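Local atomic coordinates of DUF2235 domain-containing protein (PDB entry 4O5P), a protein that acts as a phospholipase effector (Tle1) of the bacterial type VI secretion system, probably hydrolysing membrane phospholipids with an alpha/beta-hydrolase type catalytic domain. Residues F344-R350 and R685-D690; N691-L697 and F775-D781; A512-L516 and N547-I551. One frame throughout, in Å; residues are numbered along the deposited sequence.

Contact 1 (F344-R350 and R685-D690); sequences FPLDSIR and RLVHFD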
# COMPACT_ATOMS: atom_id res chain seq x y z
N PHE A 344 0.81 0.22 9.15
CA PHE A 344 0.79 1.06 7.95
C PHE A 344 1.87 2.15 7.92
O PHE A 344 1.56 3.34 7.78
CB PHE A 344 -0.62 1.66 7.76
CG PHE A 344 -1.63 0.66 7.28
CD1 PHE A 344 -2.17 -0.28 8.16
CD2 PHE A 344 -2.03 0.64 5.96
CE1 PHE A 344 -3.08 -1.21 7.72
CE2 PHE A 344 -2.95 -0.29 5.51
CZ PHE A 344 -3.47 -1.22 6.38
N PRO A 345 3.16 1.75 7.99
CA PRO A 345 4.20 2.77 7.88
C PRO A 345 4.26 3.36 6.47
O PRO A 345 3.96 2.70 5.46
CB PRO A 345 5.49 2.00 8.20
CG PRO A 345 5.18 0.56 7.86
CD PRO A 345 3.71 0.40 8.18
N LEU A 346 4.65 4.63 6.41
CA LEU A 346 4.72 5.34 5.16
C LEU A 346 6.10 5.16 4.52
O LEU A 346 7.12 5.12 5.22
CB LEU A 346 4.43 6.82 5.39
CG LEU A 346 4.46 7.75 4.18
CD1 LEU A 346 3.39 7.37 3.14
CD2 LEU A 346 4.29 9.19 4.62
N ASP A 347 6.14 5.00 3.21
CA ASP A 347 7.38 5.24 2.49
C ASP A 347 7.28 6.56 1.75
O ASP A 347 6.59 6.67 0.73
CB ASP A 347 7.71 4.10 1.52
CG ASP A 347 8.74 3.14 2.09
OD1 ASP A 347 8.34 2.20 2.81
OD2 ASP A 347 9.96 3.32 1.81
N SER A 348 8.00 7.56 2.24
CA SER A 348 8.14 8.81 1.50
C SER A 348 8.93 8.58 0.21
O SER A 348 9.65 7.59 0.08
CB SER A 348 8.86 9.83 2.38
OG SER A 348 9.10 11.05 1.69
N ILE A 349 8.79 9.46 -0.77
CA ILE A 349 9.61 9.37 -1.97
C ILE A 349 10.86 10.24 -1.85
O ILE A 349 11.59 10.42 -2.82
CB ILE A 349 8.85 9.80 -3.22
CG1 ILE A 349 8.30 11.22 -3.06
CG2 ILE A 349 7.73 8.81 -3.55
CD1 ILE A 349 7.90 11.86 -4.37
N ARG A 350 11.08 10.78 -0.64
CA ARG A 350 12.33 11.49 -0.30
C ARG A 350 13.49 10.50 -0.17
O ARG A 350 13.32 9.37 0.31
CB ARG A 350 12.20 12.28 1.02
CG ARG A 350 13.11 13.54 1.12
CD ARG A 350 12.86 14.32 2.41
NE ARG A 350 13.40 13.63 3.60
CZ ARG A 350 12.97 13.86 4.83
NH1 ARG A 350 11.97 14.71 5.03
NH2 ARG A 350 13.50 13.21 5.85
N ARG A 685 3.72 8.00 13.44
CA ARG A 685 3.70 6.99 12.39
C ARG A 685 5.14 6.75 11.93
O ARG A 685 5.94 7.69 11.86
CB ARG A 685 2.85 7.48 11.22
CG ARG A 685 2.80 6.55 10.03
CD ARG A 685 2.03 7.19 8.87
NE ARG A 685 1.67 6.19 7.89
CZ ARG A 685 1.15 6.45 6.69
NH1 ARG A 685 0.93 7.71 6.31
NH2 ARG A 685 0.88 5.44 5.88
N LEU A 686 5.49 5.50 11.64
CA LEU A 686 6.83 5.25 11.12
C LEU A 686 6.88 5.65 9.66
O LEU A 686 5.96 5.35 8.89
CB LEU A 686 7.22 3.77 11.28
CG LEU A 686 8.47 3.29 10.53
CD1 LEU A 686 9.74 4.02 11.01
CD2 LEU A 686 8.61 1.79 10.74
N VAL A 687 7.96 6.35 9.28
CA VAL A 687 8.16 6.81 7.91
C VAL A 687 9.56 6.44 7.44
O VAL A 687 10.54 6.70 8.13
CB VAL A 687 8.00 8.35 7.78
CG1 VAL A 687 8.13 8.78 6.31
CG2 VAL A 687 6.68 8.81 8.33
N HIS A 688 9.63 5.80 6.28
CA HIS A 688 10.91 5.52 5.64
C HIS A 688 11.21 6.55 4.56
O HIS A 688 10.32 6.93 3.81
CB HIS A 688 10.91 4.13 5.00
CG HIS A 688 10.78 3.01 5.98
ND1 HIS A 688 9.56 2.60 6.49
CD2 HIS A 688 11.71 2.23 6.57
CE1 HIS A 688 9.75 1.61 7.34
NE2 HIS A 688 11.05 1.36 7.41
N PHE A 689 12.46 6.99 4.49
CA PHE A 689 12.89 7.81 3.36
C PHE A 689 14.04 7.04 2.74
O PHE A 689 15.21 7.24 3.10
CB PHE A 689 13.36 9.20 3.79
CG PHE A 689 12.45 9.89 4.78
CD1 PHE A 689 12.61 9.68 6.15
CD2 PHE A 689 11.50 10.80 4.35
CE1 PHE A 689 11.78 10.34 7.06
CE2 PHE A 689 10.67 11.45 5.25
CZ PHE A 689 10.81 11.22 6.60
N ASP A 690 13.71 6.12 1.84
CA ASP A 690 14.68 5.18 1.29
C ASP A 690 15.32 4.36 2.41
O ASP A 690 14.64 3.57 3.05
CB ASP A 690 15.72 5.91 0.44
CG ASP A 690 16.67 4.97 -0.29
OD1 ASP A 690 16.43 3.73 -0.33
OD2 ASP A 690 17.65 5.49 -0.86
O HOH W 1 11.09 5.56 0.93
O HOH W 2 12.27 2.13 1.97
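Arg685 begins the pairing by gripping the carbonyl of Phe344 side-on: NE and NH2 of Arg685 each lie 2.9 Å from Phe344 O, which sits within the guanidinium plane. The extended Arg685 chain lays that group against Leu346, whose CB stands over one guanidinium face, 3.5 Å from Arg685 CZ. NH2 also salt-bridges Asp281. Leu686 O accepts the Leu346 amide, while its CB packs on the Pro345 ring. Val687 pairs with Leu346 in parallel register. At His688 the backbone bonds both ways, N to Leu346 O (2.8 Å, 171° at the hydrogen) and O from Ser348 N. Its ring has Leu346 O at the edge, in plane; Asp347 OD2 touches its CB, and ND1 is buried with no modelled partner. Phe689 is sandwiched: Val687 CG1 lies over one face, toward the rim, and the Arg350 guanidinium stacks on the opposite one, planes 3° apart, Arg350 CZ 3.6 Å from the ring centroid, a cation-pi pair. The bend at chi3 (73°) folds Arg350 over the ring; its NH2 is salt-bridged to Glu470. Water 2 joins Asp690 O to Asp347 OD2. This parallel pairing in a small mixed sheet joins catalytic and C-terminal family regions beside a probable Ser-His-Asp triad including Asp281.

Contact 2 (N691-L697 and F775-D781); sequences NESNKRL and FTREPGD
Leu697 and Thr776 face each other as an antiparallel hydrogen-bonded pair, Leu697 N to Thr776 O and Thr776 N to Leu697 O both at 3.0 Å, and the backbones meet again where Ser693 N donates to Arg777 O and Gly780 N to Asn691 O. The arrangement is a single beta bridge followed by an ST turn, in which Thr776 OG1 accepts from Glu778 N, and then by the start of helix 779-787 with Glu778 at its N-cap position. Asn691 lies against that helix start. With chi1 at 62°, its CG sits between the backbone N and the carbonyl carbon, and ND2 reaches Asp781 OD1 at 2.9 Å, with 164° at the hydrogen; the acceptor lies close to the amide plane and is met on its syn side, by a donor tilted from the carboxylate plane. Ser693 is held by its own segment, OG donating to Lys695 O, and the same oxygen lies against the Pro779 ring, 3.2 Å from Pro779 CD. Leu697 CD1 touches Pro779 CG at 4.0 Å, next to the serine oxygen; Phe612 of strand 609-614 also packs on both Leu697 and Pro779. Arg777 runs extended from CG to NE alongside the backbone of Ser693 to Lys695, its CB, CG and CD passing Ser693 O, and its NE makes a weak bond to Asn694 O, an acceptor at the guanidinium edge. Arg696 crosses this group at an angle; the two guanidinium planes are 15° apart, and the NE of Arg696 turns to Asp618 in a salt bridge. The charged atoms stay apart, Arg696 NE 4.8 Å from Arg777 NH1, while Arg696 CG lies over one face of the Arg777 guanidinium, offset toward its rim, 3.5 Å from Arg777 NH1.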
# COMPACT_ATOMS: atom_id res chain seq x y z
N ASN A 691 16.62 4.53 2.64
CA ASN A 691 17.30 3.74 3.65
C ASN A 691 17.10 4.31 5.06
O ASN A 691 17.38 3.63 6.04
CB ASN A 691 18.80 3.62 3.35
CG ASN A 691 19.50 4.97 3.35
OD1 ASN A 691 18.97 5.95 2.81
ND2 ASN A 691 20.68 5.04 3.95
N GLU A 692 16.64 5.55 5.14
CA GLU A 692 16.52 6.23 6.44
C GLU A 692 15.09 6.14 6.98
O GLU A 692 14.15 5.88 6.23
CB GLU A 692 16.93 7.70 6.30
CG GLU A 692 18.30 7.90 5.65
CD GLU A 692 18.73 9.35 5.64
OE1 GLU A 692 17.98 10.22 5.15
OE2 GLU A 692 19.84 9.63 6.14
N SER A 693 14.93 6.38 8.28
CA SER A 693 13.61 6.39 8.90
C SER A 693 13.50 7.57 9.87
O SER A 693 14.53 8.14 10.28
CB SER A 693 13.34 5.06 9.62
OG SER A 693 14.41 4.72 10.49
N ASN A 694 12.28 7.95 10.23
CA ASN A 694 12.09 9.07 11.16
C ASN A 694 12.29 8.70 12.62
O ASN A 694 12.42 9.58 13.47
CB ASN A 694 10.72 9.74 10.97
CG ASN A 694 9.54 8.81 11.28
OD1 ASN A 694 9.67 7.57 11.24
ND2 ASN A 694 8.39 9.40 11.57
N LYS A 695 12.27 7.41 12.93
CA LYS A 695 12.53 6.98 14.29
C LYS A 695 13.56 5.86 14.28
O LYS A 695 13.80 5.21 13.24
CB LYS A 695 11.24 6.54 14.97
CG LYS A 695 10.62 5.30 14.35
CD LYS A 695 9.33 4.90 15.08
CE LYS A 695 8.23 5.95 14.93
NZ LYS A 695 7.08 5.62 15.81
N ARG A 696 14.16 5.63 15.44
CA ARG A 696 15.17 4.60 15.58
C ARG A 696 14.51 3.23 15.58
O ARG A 696 13.44 3.04 16.17
CB ARG A 696 15.97 4.81 16.88
CG ARG A 696 16.73 6.14 16.92
CD ARG A 696 17.82 6.12 17.98
NE ARG A 696 17.26 6.22 19.32
CZ ARG A 696 17.90 5.90 20.44
NH1 ARG A 696 19.14 5.43 20.40
NH2 ARG A 696 17.28 6.04 21.60
N LEU A 697 15.14 2.29 14.89
CA LEU A 697 14.62 0.94 14.79
C LEU A 697 15.73 -0.06 15.03
O LEU A 697 16.91 0.22 14.76
CB LEU A 697 14.03 0.70 13.41
CG LEU A 697 12.86 1.56 12.93
CD1 LEU A 697 12.55 1.19 11.49
CD2 LEU A 697 11.65 1.32 13.82
N PHE A 775 19.87 0.21 17.53
CA PHE A 775 18.83 1.16 17.16
C PHE A 775 19.42 2.28 16.29
O PHE A 775 20.25 3.05 16.77
CB PHE A 775 18.19 1.77 18.41
CG PHE A 775 17.23 0.85 19.12
CD1 PHE A 775 15.98 0.56 18.57
CD2 PHE A 775 17.57 0.29 20.33
CE1 PHE A 775 15.11 -0.28 19.23
CE2 PHE A 775 16.70 -0.56 21.00
CZ PHE A 775 15.47 -0.84 20.44
N THR A 776 19.00 2.36 15.03
CA THR A 776 19.47 3.44 14.16
C THR A 776 18.35 4.00 13.30
O THR A 776 17.30 3.37 13.15
CB THR A 776 20.58 2.97 13.19
OG1 THR A 776 19.97 2.38 12.03
CG2 THR A 776 21.50 1.97 13.86
N ARG A 777 18.59 5.18 12.73
CA ARG A 777 17.69 5.75 11.73
C ARG A 777 18.11 5.40 10.31
O ARG A 777 17.64 6.00 9.34
CB ARG A 777 17.59 7.26 11.90
CG ARG A 777 16.72 7.66 13.08
CD ARG A 777 16.43 9.15 13.12
NE ARG A 777 15.68 9.48 14.33
CZ ARG A 777 16.22 9.54 15.55
NH1 ARG A 777 17.52 9.32 15.72
NH2 ARG A 777 15.47 9.82 16.60
N GLU A 778 19.01 4.43 10.16
CA GLU A 778 19.25 3.90 8.83
C GLU A 778 18.99 2.41 8.80
O GLU A 778 19.91 1.62 8.62
CB GLU A 778 20.68 4.17 8.37
CG GLU A 778 21.07 5.64 8.42
CD GLU A 778 22.19 5.84 9.41
OE1 GLU A 778 21.87 6.20 10.57
OE2 GLU A 778 23.37 5.62 9.03
N PRO A 779 17.71 2.02 8.96
CA PRO A 779 17.38 0.60 9.00
C PRO A 779 17.64 -0.11 7.66
O PRO A 779 17.89 -1.30 7.66
CB PRO A 779 15.88 0.61 9.33
CG PRO A 779 15.38 1.91 8.78
CD PRO A 779 16.51 2.88 9.03
N GLY A 780 17.59 0.62 6.55
CA GLY A 780 17.90 0.02 5.26
C GLY A 780 19.33 -0.50 5.19
O GLY A 780 19.61 -1.57 4.61
N ASP A 781 20.23 0.26 5.80
CA ASP A 781 21.65 -0.09 5.89
C ASP A 781 21.88 -1.36 6.71
O ASP A 781 22.63 -2.26 6.30
CB ASP A 781 22.42 1.06 6.55
CG ASP A 781 22.41 2.35 5.73
OD1 ASP A 781 21.67 2.46 4.72
OD2 ASP A 781 23.14 3.29 6.13
O HOH W 3 18.75 -0.05 12.62

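Contact 3 (A512-L516 and N547-I551); sequences AWEAL and NVALI
The indole of Trp513 receives Ile551 over one face: Ile551 CD1 stands 3.4 Å from the centroid of the five-membered ring and 13° off its normal, a CH-pi contact. The second branch of the same side chain reaches the six-membered ring, with Ile551 CG2 3.2 Å from Trp513 CZ2; this is tight, and as chi1 of Ile551 is eclipsed (-4°) the exact distance is doubtful. Phe566 also meets the indole, the ring planes nearly parallel. The other flat group, the amide of Asn547, lies against the alanines, its OD1 3.5 Å from Ala512 CB and its ND2 3.7 Å from Ala515 CB. These side chains join two helices, 507-528 and 538-550, in the C-terminal family region. The backbones come close at Ala512, whose CA lies 4.7 Å from Asn547 CA, consistent with its small side chain. Ile551 is the first residue to leave helical geometry at the end of the second helix, and its side chain turns toward Trp513. Leu516, its CG anti to the carbonyl carbon (chi1 -66°), lies alongside Asn547, pointing the opposite way, and sets CD2 3.5 Å from Asn547 CB. The same methyl meets Val548 CG2 at 3.8 Å, with Leu516 roughly perpendicular to Val548.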
# COMPACT_ATOMS: atom_id res chain seq x y z
N ALA A 512 -24.15 -15.30 10.73
CA ALA A 512 -24.71 -15.85 9.50
C ALA A 512 -23.86 -15.50 8.27
O ALA A 512 -23.29 -16.39 7.64
CB ALA A 512 -26.15 -15.36 9.31
N TRP A 513 -23.80 -14.21 7.94
CA TRP A 513 -22.96 -13.74 6.84
C TRP A 513 -21.57 -14.36 6.88
O TRP A 513 -21.06 -14.82 5.86
CB TRP A 513 -22.83 -12.20 6.86
CG TRP A 513 -23.99 -11.45 6.27
CD1 TRP A 513 -24.88 -10.65 6.94
CD2 TRP A 513 -24.39 -11.42 4.89
NE1 TRP A 513 -25.80 -10.12 6.06
CE2 TRP A 513 -25.52 -10.58 4.80
CE3 TRP A 513 -23.90 -12.01 3.72
CZ2 TRP A 513 -26.16 -10.33 3.59
CZ3 TRP A 513 -24.54 -11.77 2.53
CH2 TRP A 513 -25.66 -10.94 2.47
N GLU A 514 -20.95 -14.37 8.06
CA GLU A 514 -19.62 -14.98 8.16
C GLU A 514 -19.58 -16.47 7.75
O GLU A 514 -18.76 -16.87 6.91
CB GLU A 514 -19.00 -14.77 9.54
CG GLU A 514 -17.73 -15.57 9.79
CD GLU A 514 -16.64 -15.38 8.74
OE1 GLU A 514 -16.58 -14.31 8.08
OE2 GLU A 514 -15.82 -16.30 8.56
N ALA A 515 -20.48 -17.29 8.31
CA ALA A 515 -20.45 -18.71 7.99
C ALA A 515 -20.79 -19.00 6.51
O ALA A 515 -20.19 -19.90 5.88
CB ALA A 515 -21.35 -19.50 8.95
N LEU A 516 -21.73 -18.22 5.96
CA LEU A 516 -22.08 -18.31 4.54
C LEU A 516 -20.87 -17.96 3.66
O LEU A 516 -20.58 -18.64 2.67
CB LEU A 516 -23.23 -17.37 4.18
CG LEU A 516 -24.61 -17.63 4.79
CD1 LEU A 516 -25.60 -16.52 4.45
CD2 LEU A 516 -25.13 -18.97 4.31
N ASN A 547 -28.91 -19.67 8.07
CA ASN A 547 -28.16 -18.46 7.74
C ASN A 547 -28.73 -17.71 6.55
O ASN A 547 -28.89 -16.48 6.59
CB ASN A 547 -26.69 -18.82 7.49
CG ASN A 547 -25.99 -19.25 8.76
OD1 ASN A 547 -26.36 -18.83 9.85
ND2 ASN A 547 -24.97 -20.10 8.63
N VAL A 548 -29.06 -18.46 5.51
CA VAL A 548 -29.71 -17.91 4.32
C VAL A 548 -31.05 -17.30 4.70
O VAL A 548 -31.53 -16.38 4.05
CB VAL A 548 -29.89 -19.00 3.25
CG1 VAL A 548 -30.66 -18.47 2.05
CG2 VAL A 548 -28.54 -19.53 2.82
N ALA A 549 -31.65 -17.80 5.78
CA ALA A 549 -32.90 -17.23 6.26
C ALA A 549 -32.66 -15.96 7.07
O ALA A 549 -33.43 -15.01 6.99
CB ALA A 549 -33.68 -18.26 7.08
N LEU A 550 -31.58 -15.95 7.85
CA LEU A 550 -31.22 -14.79 8.66
C LEU A 550 -30.93 -13.54 7.82
O LEU A 550 -31.04 -12.42 8.31
CB LEU A 550 -30.08 -15.13 9.62
CG LEU A 550 -30.44 -16.12 10.73
CD1 LEU A 550 -29.21 -16.77 11.36
CD2 LEU A 550 -31.32 -15.46 11.80
N ILE A 551 -30.55 -13.73 6.56
CA ILE A 551 -30.74 -12.65 5.59
C ILE A 551 -32.00 -12.98 4.82
O ILE A 551 -32.39 -14.13 4.74
CB ILE A 551 -29.61 -12.53 4.58
CG1 ILE A 551 -28.45 -13.51 4.88
CG2 ILE A 551 -29.19 -11.06 4.49
CD1 ILE A 551 -27.51 -13.07 5.99

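Contacts 1 and 2 adjoin, with centres 11 Å apart: strands 687-689 and 692-693 follow each other in the chain and are antiparallel neighbours in one small sheet, and probable hydrogen bonds run from Val687 N to Asn694 OD1 (2.9 Å) and from Asn694 ND2 to Arg685 O (3.0 Å). Contact 3 is remote, its centre 41 Å from that of contact 1 and 48 Å from that of contact 2, although its helices belong to the chain loop that contact 1 closes. Contact 1 borders the presumed catalytic site: the side chain of Phe344 touches the likely nucleophile elbow and that of Arg685 the likely triad.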